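Local atomic coordinates of prenylcyclase (Actinoplanes teichomyceticus, PDB entry 6IJ1), a protein that probably cyclises or transfers prenyl groups, in the manner of helical terpenoid cyclases. Residues Y34-P39 against W81-V86; G156-T161 against G188-Y193; R290-L295 against E305-D310; A13-V18 against L55-A60. All blocks are in the same frame, centred on the assembly; numbering follows the deposited sequence.

In the fold
Interactions 1, 2 and 3 form one connected region of a mainly helical chain. Interactions 2 and 3 are the most directly joined: the guanidinium of Arg292 reaches across to the backbone of segment 188-193, with Arg292 NH2 2.8 Å from Ala192 O and Arg292 NE 2.9 Å from Tyr193 O, both probable hydrogen bonds. Interaction 1 meets interaction 3 by apolar packing, Leu36 CD2 lying 3.7 Å from Met293 CG. Bound imidazole, probably from the crystallisation liquor, lies about 4 Å from the side chain of Val158 and about 5 Å from that of Arg292, which may indicate a pocket near interactions 2 and 3. Interaction 4 stands apart, its centre about 30 Å from that of interaction 2.

Interaction 1 (Y34-P39 against W81-V86)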
loop_
_atom_site.group_PDB
_atom_site.type_symbol
_atom_site.label_atom_id
_atom_site.label_comp_id
_atom_site.label_asym_id
_atom_site.label_seq_id
_atom_site.Cartn_x
_atom_site.Cartn_y
_atom_site.Cartn_z
ATOM N N TYR A 34 3.255 -6.422 11.057
ATOM C CA TYR A 34 4.399 -5.579 11.406
ATOM C C TYR A 34 4.660 -5.619 12.911
ATOM O O TYR A 34 3.873 -6.171 13.686
ATOM C CB TYR A 34 4.294 -4.132 10.845
ATOM C CG TYR A 34 4.442 -4.093 9.340
ATOM C CD1 TYR A 34 3.339 -4.270 8.516
ATOM C CD2 TYR A 34 5.685 -3.927 8.779
ATOM C CE1 TYR A 34 3.485 -4.260 7.111
ATOM C CE2 TYR A 34 5.854 -3.933 7.355
ATOM C CZ TYR A 34 4.748 -4.082 6.576
ATOM O OH TYR A 34 4.870 -4.105 5.185
ATOM N N ASP A 35 5.796 -5.087 13.300
ATOM C CA ASP A 35 6.198 -5.150 14.702
ATOM C C ASP A 35 6.945 -3.909 15.101
ATOM O O ASP A 35 7.718 -3.963 16.063
ATOM C CB ASP A 35 7.079 -6.445 14.874
ATOM C CG ASP A 35 7.407 -6.776 16.296
ATOM O OD1 ASP A 35 6.469 -6.770 17.153
ATOM O OD2 ASP A 35 8.617 -7.092 16.530
ATOM N N LEU A 36 6.769 -2.800 14.415
ATOM C CA LEU A 36 7.557 -1.595 14.672
ATOM C C LEU A 36 7.421 -1.110 16.101
ATOM O O LEU A 36 8.412 -0.685 16.711
ATOM C CB LEU A 36 7.104 -0.483 13.740
ATOM C CG LEU A 36 7.536 -0.861 12.317
ATOM C CD1 LEU A 36 6.711 -0.056 11.363
ATOM C CD2 LEU A 36 9.005 -0.601 12.128
ATOM N N LEU A 37 6.203 -1.139 16.632
ATOM C CA LEU A 37 5.893 -0.652 17.971
ATOM C C LEU A 37 4.628 -1.400 18.349
ATOM O O LEU A 37 3.533 -0.823 18.428
ATOM C CB LEU A 37 5.729 0.868 17.957
ATOM C CG LEU A 37 5.661 1.526 19.351
ATOM C CD1 LEU A 37 6.528 0.798 20.382
ATOM C CD2 LEU A 37 6.070 2.981 19.251
ATOM N N GLY A 38 4.797 -2.717 18.420
ATOM C CA GLY A 38 3.622 -3.594 18.429
ATOM C C GLY A 38 3.112 -3.686 16.990
ATOM O O GLY A 38 3.640 -2.989 16.103
ATOM N N PRO A 39 2.110 -4.521 16.685
ATOM C CA PRO A 39 1.634 -4.620 15.318
ATOM C C PRO A 39 0.629 -3.520 14.945
ATOM O O PRO A 39 0.130 -2.841 15.802
ATOM C CB PRO A 39 0.933 -5.980 15.325
ATOM C CG PRO A 39 0.404 -6.101 16.732
ATOM C CD PRO A 39 1.431 -5.421 17.609
ATOM N N TRP A 81 -7.742 7.384 10.673
ATOM C CA TRP A 81 -7.324 6.109 11.265
ATOM C C TRP A 81 -5.810 6.066 11.292
ATOM O O TRP A 81 -5.159 6.967 10.771
ATOM C CB TRP A 81 -7.851 4.962 10.451
ATOM C CG TRP A 81 -9.343 4.712 10.602
ATOM C CD1 TRP A 81 -9.939 3.726 11.360
ATOM C CD2 TRP A 81 -10.397 5.366 9.862
ATOM N NE1 TRP A 81 -11.332 3.791 11.170
ATOM C CE2 TRP A 81 -11.607 4.767 10.265
ATOM C CE3 TRP A 81 -10.419 6.398 8.914
ATOM C CZ2 TRP A 81 -12.859 5.150 9.715
ATOM C CZ3 TRP A 81 -11.684 6.800 8.371
ATOM C CH2 TRP A 81 -12.849 6.166 8.794
ATOM N N ASN A 82 -5.247 5.009 11.936
ATOM C CA ASN A 82 -3.806 5.003 12.240
ATOM C C ASN A 82 -3.183 3.628 12.019
ATOM O O ASN A 82 -3.843 2.657 11.701
ATOM C CB ASN A 82 -3.556 5.516 13.680
ATOM C CG ASN A 82 -4.355 4.765 14.696
ATOM O OD1 ASN A 82 -4.588 3.560 14.618
ATOM N ND2 ASN A 82 -4.793 5.509 15.698
ATOM N N TYR A 83 -1.846 3.582 12.176
ATOM C CA TYR A 83 -1.165 2.289 12.203
ATOM C C TYR A 83 -1.717 1.455 13.338
ATOM O O TYR A 83 -2.063 0.287 13.164
ATOM C CB TYR A 83 0.371 2.555 12.393
ATOM C CG TYR A 83 1.287 1.336 12.709
ATOM C CD1 TYR A 83 1.358 0.786 14.006
ATOM C CD2 TYR A 83 2.043 0.750 11.729
ATOM C CE1 TYR A 83 2.166 -0.314 14.283
ATOM C CE2 TYR A 83 2.868 -0.346 12.000
ATOM C CZ TYR A 83 2.925 -0.868 13.275
ATOM O OH TYR A 83 3.734 -1.957 13.515
ATOM N N SER A 84 -1.724 2.055 14.538
ATOM C CA SER A 84 -2.348 1.507 15.735
ATOM C C SER A 84 -2.427 2.687 16.692
ATOM O O SER A 84 -1.952 3.776 16.374
ATOM C CB SER A 84 -1.519 0.369 16.350
ATOM O OG SER A 84 -0.398 0.955 17.008
ATOM N N GLU A 85 -2.951 2.445 17.891
ATOM C CA GLU A 85 -3.078 3.535 18.867
ATOM C C GLU A 85 -1.735 4.153 19.278
ATOM O O GLU A 85 -1.697 5.256 19.843
ATOM C CB GLU A 85 -3.842 2.968 20.065
ATOM C CG GLU A 85 -3.057 1.861 20.762
ATOM C CD GLU A 85 -3.763 1.292 21.984
ATOM O OE1 GLU A 85 -4.958 1.600 22.195
ATOM O OE2 GLU A 85 -3.106 0.539 22.739
ATOM N N VAL A 86 -0.613 3.498 18.966
ATOM C CA VAL A 86 0.676 4.085 19.316
ATOM C C VAL A 86 1.062 5.247 18.426
ATOM O O VAL A 86 2.041 5.940 18.695
ATOM C CB VAL A 86 1.827 3.050 19.272
ATOM C CG1 VAL A 86 1.425 1.798 20.043
ATOM C CG2 VAL A 86 2.210 2.704 17.812
HETATM O O HOH W 1 0.989 -1.187 17.925
#
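The phenol oxygen of Tyr83 ties the two loops together by donating to the backbone carbonyl of Gly38, with OH to O 2.8 Å and the donor in the carbonyl plane. The same hydroxyl accepts from the backbone of Leu36, N to OH 3.3 Å, in a bent bond (135° at the hydrogen), so two points of 34-39 grip one oxygen. A phenol suits this place because it can give and take at the end of a rigid reach; CG anti to the backbone N (chi1 169°) sends the ring out toward the turn. A water adds a second bridge, donating to Leu37 O at 2.6 Å and to Pro39 O, and accepts from Ser84 OG at 2.7 Å. Ser84 OG also accepts from Val86 N at 3.2 Å, an ST turn just beyond a Q-x3-G-x-W sequence, from Gln75 to Trp81, that resembles the QW motif of terpenoid cyclases. Gly38, with its positive phi, lets the chain turn its carbonyl to the phenol. Around the polar centre, Leu36 crosses the tyrosine at roughly a right angle, CD1 reaching CE2 at 3.9 Å. Farther out, Val86 lays CG2 against CG of Leu37 at 4.0 Å.

Interaction 2 (G156-T161 against G188-Y193)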
loop_
_atom_site.group_PDB
_atom_site.type_symbol
_atom_site.label_atom_id
_atom_site.label_comp_id
_atom_site.label_asym_id
_atom_site.label_seq_id
_atom_site.Cartn_x
_atom_site.Cartn_y
_atom_site.Cartn_z
ATOM N N GLY A 156 5.150 16.080 1.118
ATOM C CA GLY A 156 4.384 15.287 0.156
ATOM C C GLY A 156 5.071 13.953 -0.087
ATOM O O GLY A 156 6.271 13.889 -0.336
ATOM N N HIS A 157 4.265 12.887 -0.116
ATOM C CA HIS A 157 4.813 11.526 -0.257
ATOM C C HIS A 157 4.158 10.895 -1.478
ATOM O O HIS A 157 2.925 10.727 -1.519
ATOM C CB HIS A 157 4.493 10.741 0.975
ATOM C CG HIS A 157 5.201 11.294 2.183
ATOM N ND1 HIS A 157 4.680 11.246 3.445
ATOM C CD2 HIS A 157 6.435 11.845 2.298
ATOM C CE1 HIS A 157 5.530 11.819 4.300
ATOM N NE2 HIS A 157 6.601 12.207 3.628
ATOM N N VAL A 158 4.992 10.487 -2.444
ATOM C CA VAL A 158 4.427 10.020 -3.708
ATOM C C VAL A 158 3.696 8.680 -3.530
ATOM O O VAL A 158 2.694 8.425 -4.209
ATOM C CB VAL A 158 5.529 9.935 -4.780
ATOM C CG1 VAL A 158 4.995 9.326 -6.069
ATOM C CG2 VAL A 158 6.082 11.312 -5.087
ATOM N N CYS A 159 4.167 7.794 -2.634
ATOM C CA CYS A 159 3.461 6.515 -2.426
ATOM C C CYS A 159 2.075 6.691 -1.809
ATOM O O CYS A 159 1.128 6.017 -2.212
ATOM C CB CYS A 159 4.345 5.599 -1.519
ATOM S SG CYS A 159 5.023 6.473 -0.029
ATOM N N VAL A 160 1.952 7.613 -0.849
ATOM C CA VAL A 160 0.643 7.892 -0.253
ATOM C C VAL A 160 -0.232 8.579 -1.276
ATOM O O VAL A 160 -1.421 8.254 -1.407
ATOM C CB VAL A 160 0.858 8.758 0.997
ATOM C CG1 VAL A 160 -0.493 9.176 1.577
ATOM C CG2 VAL A 160 1.721 7.955 2.038
ATOM N N THR A 161 0.350 9.522 -2.027
ATOM C CA THR A 161 -0.427 10.195 -3.080
ATOM C C THR A 161 -0.917 9.180 -4.089
ATOM O O THR A 161 -2.085 9.225 -4.521
ATOM C CB THR A 161 0.437 11.225 -3.767
ATOM O OG1 THR A 161 0.997 12.110 -2.803
ATOM C CG2 THR A 161 -0.360 12.046 -4.805
ATOM N N GLY A 188 9.537 6.103 -16.229
ATOM C CA GLY A 188 8.190 5.563 -16.158
ATOM C C GLY A 188 7.709 5.171 -14.757
ATOM O O GLY A 188 6.518 4.952 -14.567
ATOM N N GLU A 189 8.616 5.025 -13.812
ATOM C CA GLU A 189 8.190 4.666 -12.473
ATOM C C GLU A 189 7.930 5.869 -11.603
ATOM O O GLU A 189 8.358 7.000 -11.859
ATOM C CB GLU A 189 9.257 3.791 -11.804
ATOM C CG GLU A 189 10.411 4.506 -11.161
ATOM C CD GLU A 189 11.532 4.874 -12.126
ATOM O OE1 GLU A 189 11.306 5.093 -13.355
ATOM O OE2 GLU A 189 12.679 4.941 -11.608
ATOM N N TRP A 190 7.253 5.602 -10.481
ATOM C CA TRP A 190 7.136 6.605 -9.442
ATOM C C TRP A 190 7.980 6.203 -8.252
ATOM O O TRP A 190 7.993 5.029 -7.895
ATOM C CB TRP A 190 5.703 6.746 -8.950
ATOM C CG TRP A 190 4.768 7.543 -9.867
ATOM C CD1 TRP A 190 4.484 8.869 -9.723
ATOM C CD2 TRP A 190 3.993 7.072 -10.988
ATOM N NE1 TRP A 190 3.576 9.269 -10.678
ATOM C CE2 TRP A 190 3.267 8.203 -11.484
ATOM C CE3 TRP A 190 3.905 5.856 -11.670
ATOM C CZ2 TRP A 190 2.411 8.139 -12.572
ATOM C CZ3 TRP A 190 2.997 5.759 -12.751
ATOM C CH2 TRP A 190 2.275 6.917 -13.189
ATOM N N PRO A 191 8.588 7.151 -7.579
ATOM C CA PRO A 191 9.328 6.853 -6.363
ATOM C C PRO A 191 8.379 6.706 -5.175
ATOM O O PRO A 191 7.230 7.120 -5.221
ATOM C CB PRO A 191 10.196 8.104 -6.224
ATOM C CG PRO A 191 9.283 9.183 -6.681
ATOM C CD PRO A 191 8.621 8.599 -7.910
ATOM N N ALA A 192 8.888 6.105 -4.094
ATOM C CA ALA A 192 8.128 5.893 -2.868
ATOM C C ALA A 192 8.898 6.552 -1.731
ATOM O O ALA A 192 10.127 6.611 -1.764
ATOM C CB ALA A 192 7.962 4.404 -2.535
ATOM N N TYR A 193 8.172 7.030 -0.721
ATOM C CA TYR A 193 8.825 7.515 0.483
ATOM C C TYR A 193 9.021 6.395 1.480
ATOM O O TYR A 193 10.159 6.152 1.918
ATOM C CB TYR A 193 7.975 8.634 1.094
ATOM C CG TYR A 193 8.624 9.357 2.279
ATOM C CD1 TYR A 193 9.639 10.332 2.075
ATOM C CD2 TYR A 193 8.200 9.090 3.596
ATOM C CE1 TYR A 193 10.168 11.019 3.192
ATOM C CE2 TYR A 193 8.731 9.802 4.697
ATOM C CZ TYR A 193 9.723 10.750 4.452
ATOM O OH TYR A 193 10.208 11.405 5.571
#
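Trp190 meets Val158 at about a right angle, its CD1 lying 3.7 Å from CG1 of the valine. Next along, Pro191 turns its carbonyl to the same methyl, O to CG1 3.3 Å, while its ring crosses the valine obliquely, with CD near CG1 and CG near CG2; a branched residue serves here because its two methyls reach different parts of the proline. Ala192 keeps close to the helix through a methyl, small enough to lie against Cys159, CB to CB 3.9 Å. Tyr193 then makes the polar link: its backbone N donates to Cys159 SG at 3.3 Å, with 152° at the hydrogen. The sulfur is placed for this by chi1 of 47°, which sets it between the backbone N and carbonyl carbon of its own residue. The phenol ring stacks face to face on His157, centroids 3.9 Å apart and planes 20° from parallel, with His157 NE2 over the centre of the tyrosine ring. Histidine suits this spot because both ring nitrogens find partners, ND1 with Thr131 OG1 and NE2 with Gly152 O, which fixes its rotation. His157 is also the N-cap residue of helix 158-164. Gln184, Gly188 and Trp190 match the Q-x3-G-x-W of the QW motif: Trp190 NE1 bonds to Leu180 O, near the end of helix 173-182, and the indole packs against helices 198-209 and 216-229.

Interaction 3 (R290-L295 against E305-D310)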
loop_
_atom_site.group_PDB
_atom_site.type_symbol
_atom_site.label_atom_id
_atom_site.label_comp_id
_atom_site.label_asym_id
_atom_site.label_seq_id
_atom_site.Cartn_x
_atom_site.Cartn_y
_atom_site.Cartn_z
ATOM N N ARG A 290 8.749 -4.546 2.304
ATOM C CA ARG A 290 9.863 -3.934 3.032
ATOM C C ARG A 290 9.620 -2.435 3.129
ATOM O O ARG A 290 9.696 -1.712 2.125
ATOM C CB ARG A 290 11.208 -4.232 2.343
ATOM C CG ARG A 290 11.499 -5.754 2.190
ATOM C CD ARG A 290 11.340 -6.549 3.530
ATOM N NE ARG A 290 12.492 -6.442 4.411
ATOM C CZ ARG A 290 13.587 -7.244 4.332
ATOM N NH1 ARG A 290 13.722 -8.098 3.400
ATOM N NH2 ARG A 290 14.585 -7.077 5.137
ATOM N N LEU A 291 9.295 -2.010 4.333
ATOM C CA LEU A 291 8.878 -0.647 4.649
ATOM C C LEU A 291 10.077 0.046 5.263
ATOM O O LEU A 291 10.640 -0.449 6.244
ATOM C CB LEU A 291 7.705 -0.724 5.638
ATOM C CG LEU A 291 6.804 0.444 5.989
ATOM C CD1 LEU A 291 5.802 -0.127 6.971
ATOM C CD2 LEU A 291 7.697 1.451 6.667
ATOM N N ARG A 292 10.466 1.193 4.731
ATOM C CA ARG A 292 11.562 1.934 5.365
ATOM C C ARG A 292 10.970 3.037 6.230
ATOM O O ARG A 292 10.236 3.911 5.724
ATOM C CB ARG A 292 12.549 2.463 4.340
ATOM C CG ARG A 292 11.979 3.376 3.270
ATOM C CD ARG A 292 13.040 3.717 2.217
ATOM N NE ARG A 292 12.523 4.629 1.211
ATOM C CZ ARG A 292 13.145 4.916 0.082
ATOM N NH1 ARG A 292 14.380 4.415 -0.176
ATOM N NH2 ARG A 292 12.579 5.703 -0.827
ATOM N N MET A 293 11.246 2.962 7.527
ATOM C CA MET A 293 10.765 3.988 8.460
ATOM C C MET A 293 11.705 5.193 8.361
ATOM O O MET A 293 12.680 5.346 9.118
ATOM C CB MET A 293 10.692 3.429 9.889
ATOM C CG MET A 293 9.529 2.525 10.169
ATOM S SD MET A 293 7.965 3.387 9.869
ATOM C CE MET A 293 8.184 4.780 10.945
ATOM N N VAL A 294 11.430 6.043 7.364
ATOM C CA VAL A 294 12.280 7.200 7.111
ATOM C C VAL A 294 12.386 8.040 8.374
ATOM O O VAL A 294 11.437 8.194 9.146
ATOM C CB VAL A 294 11.663 8.050 5.982
ATOM C CG1 VAL A 294 12.643 9.189 5.533
ATOM C CG2 VAL A 294 11.392 7.183 4.736
ATOM N N LEU A 295 13.564 8.619 8.567
ATOM C CA LEU A 295 13.709 9.447 9.750
ATOM C C LEU A 295 12.844 10.691 9.591
ATOM O O LEU A 295 12.731 11.205 8.493
ATOM C CB LEU A 295 15.175 9.840 9.967
ATOM C CG LEU A 295 16.028 8.610 10.395
ATOM C CD1 LEU A 295 17.484 8.926 10.094
ATOM C CD2 LEU A 295 15.745 8.155 11.808
ATOM N N GLU A 305 22.026 5.586 3.272
ATOM C CA GLU A 305 22.623 4.258 3.121
ATOM C C GLU A 305 22.780 3.522 4.432
ATOM O O GLU A 305 23.181 2.355 4.427
ATOM C CB GLU A 305 23.976 4.385 2.426
ATOM C CG GLU A 305 23.837 4.952 1.011
ATOM C CD GLU A 305 25.179 5.215 0.349
ATOM O OE1 GLU A 305 26.218 5.024 1.022
ATOM O OE2 GLU A 305 25.190 5.611 -0.841
ATOM N N ASP A 306 22.401 4.111 5.547
ATOM C CA ASP A 306 22.739 3.556 6.833
ATOM C C ASP A 306 21.537 2.991 7.571
ATOM O O ASP A 306 21.499 2.965 8.801
ATOM C CB ASP A 306 23.443 4.633 7.671
ATOM C CG ASP A 306 24.736 5.086 7.005
ATOM O OD1 ASP A 306 25.428 4.207 6.457
ATOM O OD2 ASP A 306 25.028 6.289 6.979
ATOM N N TRP A 307 20.550 2.495 6.810
ATOM C CA TRP A 307 19.405 1.869 7.438
ATOM C C TRP A 307 19.844 0.738 8.361
ATOM O O TRP A 307 20.778 -0.021 8.027
ATOM C CB TRP A 307 18.484 1.261 6.367
ATOM C CG TRP A 307 18.031 2.222 5.355
ATOM C CD1 TRP A 307 18.513 2.399 4.107
ATOM C CD2 TRP A 307 16.967 3.178 5.526
ATOM N NE1 TRP A 307 17.818 3.420 3.453
ATOM C CE2 TRP A 307 16.850 3.883 4.310
ATOM C CE3 TRP A 307 16.070 3.441 6.560
ATOM C CZ2 TRP A 307 15.918 4.907 4.123
ATOM C CZ3 TRP A 307 15.138 4.490 6.362
ATOM C CH2 TRP A 307 15.061 5.167 5.146
ATOM N N THR A 308 19.153 0.590 9.478
ATOM C CA THR A 308 19.163 -0.635 10.263
ATOM C C THR A 308 18.051 -1.526 9.751
ATOM O O THR A 308 17.307 -1.115 8.846
ATOM C CB THR A 308 18.914 -0.373 11.731
ATOM O OG1 THR A 308 17.599 0.214 11.892
ATOM C CG2 THR A 308 19.965 0.632 12.256
ATOM N N PHE A 309 17.921 -2.715 10.307
ATOM C CA PHE A 309 16.916 -3.674 9.865
ATOM C C PHE A 309 16.123 -4.232 11.028
ATOM O O PHE A 309 16.688 -4.564 12.098
ATOM C CB PHE A 309 17.542 -4.832 9.044
ATOM C CG PHE A 309 18.168 -4.363 7.804
ATOM C CD1 PHE A 309 17.415 -4.266 6.635
ATOM C CD2 PHE A 309 19.525 -4.024 7.785
ATOM C CE1 PHE A 309 17.996 -3.789 5.486
ATOM C CE2 PHE A 309 20.122 -3.568 6.615
ATOM C CZ PHE A 309 19.343 -3.459 5.462
ATOM N N ASP A 310 14.809 -4.322 10.825
ATOM C CA ASP A 310 13.878 -4.951 11.795
ATOM C C ASP A 310 13.968 -4.304 13.181
ATOM O O ASP A 310 13.757 -4.999 14.163
ATOM C CB ASP A 310 14.058 -6.470 11.794
ATOM C CG ASP A 310 14.010 -7.061 10.393
ATOM O OD1 ASP A 310 12.964 -6.963 9.752
ATOM O OD2 ASP A 310 15.015 -7.612 9.972
HETATM O O HOH W 2 13.411 -5.712 7.266
#
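Although Arg292 carries a charged group, it meets Trp307 with its hydrocarbon part: CB stands over the face of the six-membered ring, 4.0 Å from the centroid and 20° off the normal, a CH-pi contact. The chain then runs on extended from CG, and CD passes CZ2 at 3.7 Å. A chi1 of 58° turns the chain into this path. The guanidinium is engaged beyond the indole, with Asp302 in a salt bridge and with the carbonyl of Ala192, so the long arginine is both apolar cover and ionic link. Met293 O lies 3.8 Å from Trp307 CZ3 and Val294 CA 4.0 Å from CH2, both near the ring plane; Val294 CG2 is 4.2 Å from CH2. An inverse gamma turn centred on Met293 lies beside this edge. At the other end of the contact a water joins opposite charges, accepting from Arg290 NH2 at 2.8 Å and donating to Asp310 OD1 at 2.8 Å; Asp310 OD2 has its own salt bridge to Arg322. Strands 291-292 and 308-309 are the outer members of a small three-stranded mixed sheet with 319-321 in the middle, whose Ile320 touches Trp307, Phe309 and both arginines.

Interaction 4 (A13-V18 against L55-A60); sequences AVRRGV and LPHEAA
Val14 and Val18, one helical turn apart, present their methyls to the loop and helix start at 55-60, and the ring of His57 reaches Val14, Arg15 and Val18. The imidazole is met near its plane by the Val14 methyl CG1, 4.0 Å from NE2, while its CE1 corner lies 4.1 Å from Arg15 CB and Val18 CG2 approaches CD2 obliquely at 4.2 Å. With CG anti to the carbonyl carbon (chi1 -67°), His57 extends toward helix 10-23, where its flat ring meets the aliphatic parts of three residues. Beside this, Val18 and Leu55 slide past each other in opposite directions; CG2 of the valine is 3.6 Å from Leu55 CD1, the closest approach of the contact. The other methyl of Val18, CG1, turns to Ala60 at 4.1 Å from its CB, and a residue as small as alanine lets the start of helix 58-71 come near. This is consistent with the helical packing of terpenoid cyclase-like folds, here the N-terminal helix 10-23 against the lead-in and first turn of helix 58-71. That lead-in is bent by an inverse gamma turn centred on Pro56, after which His57 occupies the N-cap position of the helix. Helix 327-341 also adjoins the contact: Leu337 touches Val14, and Arg338 touches Leu55 and Pro56.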
loop_
_atom_site.group_PDB
_atom_site.type_symbol
_atom_site.label_atom_id
_atom_site.label_comp_id
_atom_site.label_asym_id
_atom_site.label_seq_id
_atom_site.Cartn_x
_atom_site.Cartn_y
_atom_site.Cartn_z
ATOM N N ALA A 13 -3.852 -21.329 -5.939
ATOM C CA ALA A 13 -3.019 -20.433 -5.144
ATOM C C ALA A 13 -3.856 -19.401 -4.436
ATOM O O ALA A 13 -3.624 -19.101 -3.261
ATOM C CB ALA A 13 -1.984 -19.761 -6.032
ATOM N N VAL A 14 -4.830 -18.801 -5.137
ATOM C CA VAL A 14 -5.666 -17.784 -4.498
ATOM C C VAL A 14 -6.444 -18.387 -3.343
ATOM O O VAL A 14 -6.543 -17.797 -2.265
ATOM C CB VAL A 14 -6.580 -17.119 -5.546
ATOM C CG1 VAL A 14 -7.650 -16.251 -4.899
ATOM C CG2 VAL A 14 -5.758 -16.260 -6.466
ATOM N N ARG A 15 -7.088 -19.539 -3.580
ATOM C CA ARG A 15 -7.813 -20.199 -2.510
ATOM C C ARG A 15 -6.937 -20.462 -1.284
ATOM O O ARG A 15 -7.329 -20.157 -0.162
ATOM C CB ARG A 15 -8.430 -21.507 -3.019
ATOM C CG ARG A 15 -9.306 -22.192 -1.956
ATOM C CD ARG A 15 -9.756 -23.603 -2.399
ATOM N NE ARG A 15 -9.892 -23.663 -3.858
ATOM C CZ ARG A 15 -9.040 -24.311 -4.660
ATOM N NH1 ARG A 15 -7.994 -24.949 -4.132
ATOM N NH2 ARG A 15 -9.215 -24.308 -5.981
ATOM N N ARG A 16 -5.712 -20.968 -1.512
ATOM C CA ARG A 16 -4.840 -21.263 -0.372
ATOM C C ARG A 16 -4.366 -19.986 0.348
ATOM O O ARG A 16 -4.197 -19.985 1.568
ATOM C CB ARG A 16 -3.633 -22.054 -0.841
ATOM C CG ARG A 16 -3.989 -23.536 -1.174
ATOM C CD ARG A 16 -2.843 -24.179 -1.986
ATOM N NE ARG A 16 -1.632 -24.080 -1.199
ATOM C CZ ARG A 16 -0.406 -24.091 -1.706
ATOM N NH1 ARG A 16 -0.185 -24.252 -3.008
ATOM N NH2 ARG A 16 0.629 -23.950 -0.896
ATOM N N GLY A 17 -4.196 -18.892 -0.395
ATOM C CA GLY A 17 -3.839 -17.630 0.227
ATOM C C GLY A 17 -4.984 -17.050 1.034
ATOM O O GLY A 17 -4.793 -16.480 2.116
ATOM N N VAL A 18 -6.220 -17.224 0.523
ATOM C CA VAL A 18 -7.392 -16.831 1.299
ATOM C C VAL A 18 -7.484 -17.618 2.602
ATOM O O VAL A 18 -7.693 -17.041 3.671
ATOM C CB VAL A 18 -8.681 -16.986 0.458
ATOM C CG1 VAL A 18 -9.899 -16.773 1.362
ATOM C CG2 VAL A 18 -8.685 -15.947 -0.629
ATOM N N LEU A 55 -12.033 -10.843 -4.157
ATOM C CA LEU A 55 -11.754 -12.214 -4.550
ATOM C C LEU A 55 -13.055 -12.991 -4.650
ATOM O O LEU A 55 -14.000 -12.732 -3.908
ATOM C CB LEU A 55 -10.833 -12.888 -3.536
ATOM C CG LEU A 55 -9.480 -12.153 -3.456
ATOM C CD1 LEU A 55 -8.579 -12.851 -2.447
ATOM C CD2 LEU A 55 -8.800 -12.057 -4.816
ATOM N N PRO A 56 -13.103 -13.983 -5.540
ATOM C CA PRO A 56 -14.353 -14.737 -5.753
ATOM C C PRO A 56 -14.506 -15.893 -4.769
ATOM O O PRO A 56 -14.516 -17.086 -5.136
ATOM C CB PRO A 56 -14.197 -15.206 -7.203
ATOM C CG PRO A 56 -12.701 -15.497 -7.323
ATOM C CD PRO A 56 -12.044 -14.365 -6.495
ATOM N N HIS A 57 -14.641 -15.553 -3.487
ATOM C CA HIS A 57 -14.750 -16.544 -2.426
ATOM C C HIS A 57 -15.672 -15.957 -1.372
ATOM O O HIS A 57 -15.413 -14.877 -0.840
ATOM C CB HIS A 57 -13.346 -16.914 -1.856
ATOM C CG HIS A 57 -12.469 -17.647 -2.842
ATOM N ND1 HIS A 57 -12.653 -18.979 -3.169
ATOM C CD2 HIS A 57 -11.431 -17.219 -3.607
ATOM C CE1 HIS A 57 -11.754 -19.344 -4.068
ATOM N NE2 HIS A 57 -11.003 -18.294 -4.357
ATOM N N GLU A 58 -16.789 -16.626 -1.092
ATOM C CA GLU A 58 -17.778 -15.998 -0.234
ATOM C C GLU A 58 -17.224 -15.713 1.163
ATOM O O GLU A 58 -17.555 -14.681 1.772
ATOM C CB GLU A 58 -19.054 -16.860 -0.174
ATOM C CG GLU A 58 -18.868 -18.253 0.384
ATOM C CD GLU A 58 -20.165 -19.087 0.392
ATOM O OE1 GLU A 58 -21.255 -18.534 0.083
ATOM O OE2 GLU A 58 -20.080 -20.301 0.707
ATOM N N ALA A 59 -16.380 -16.607 1.697
ATOM C CA ALA A 59 -15.842 -16.392 3.035
ATOM C C ALA A 59 -14.902 -15.178 3.083
ATOM O O ALA A 59 -14.822 -14.487 4.110
ATOM C CB ALA A 59 -15.065 -17.624 3.506
ATOM N N ALA A 60 -14.196 -14.939 1.991
ATOM C CA ALA A 60 -13.363 -13.745 1.889
ATOM C C ALA A 60 -14.201 -12.477 1.947
ATOM O O ALA A 60 -13.894 -11.534 2.689
ATOM C CB ALA A 60 -12.580 -13.772 0.575
#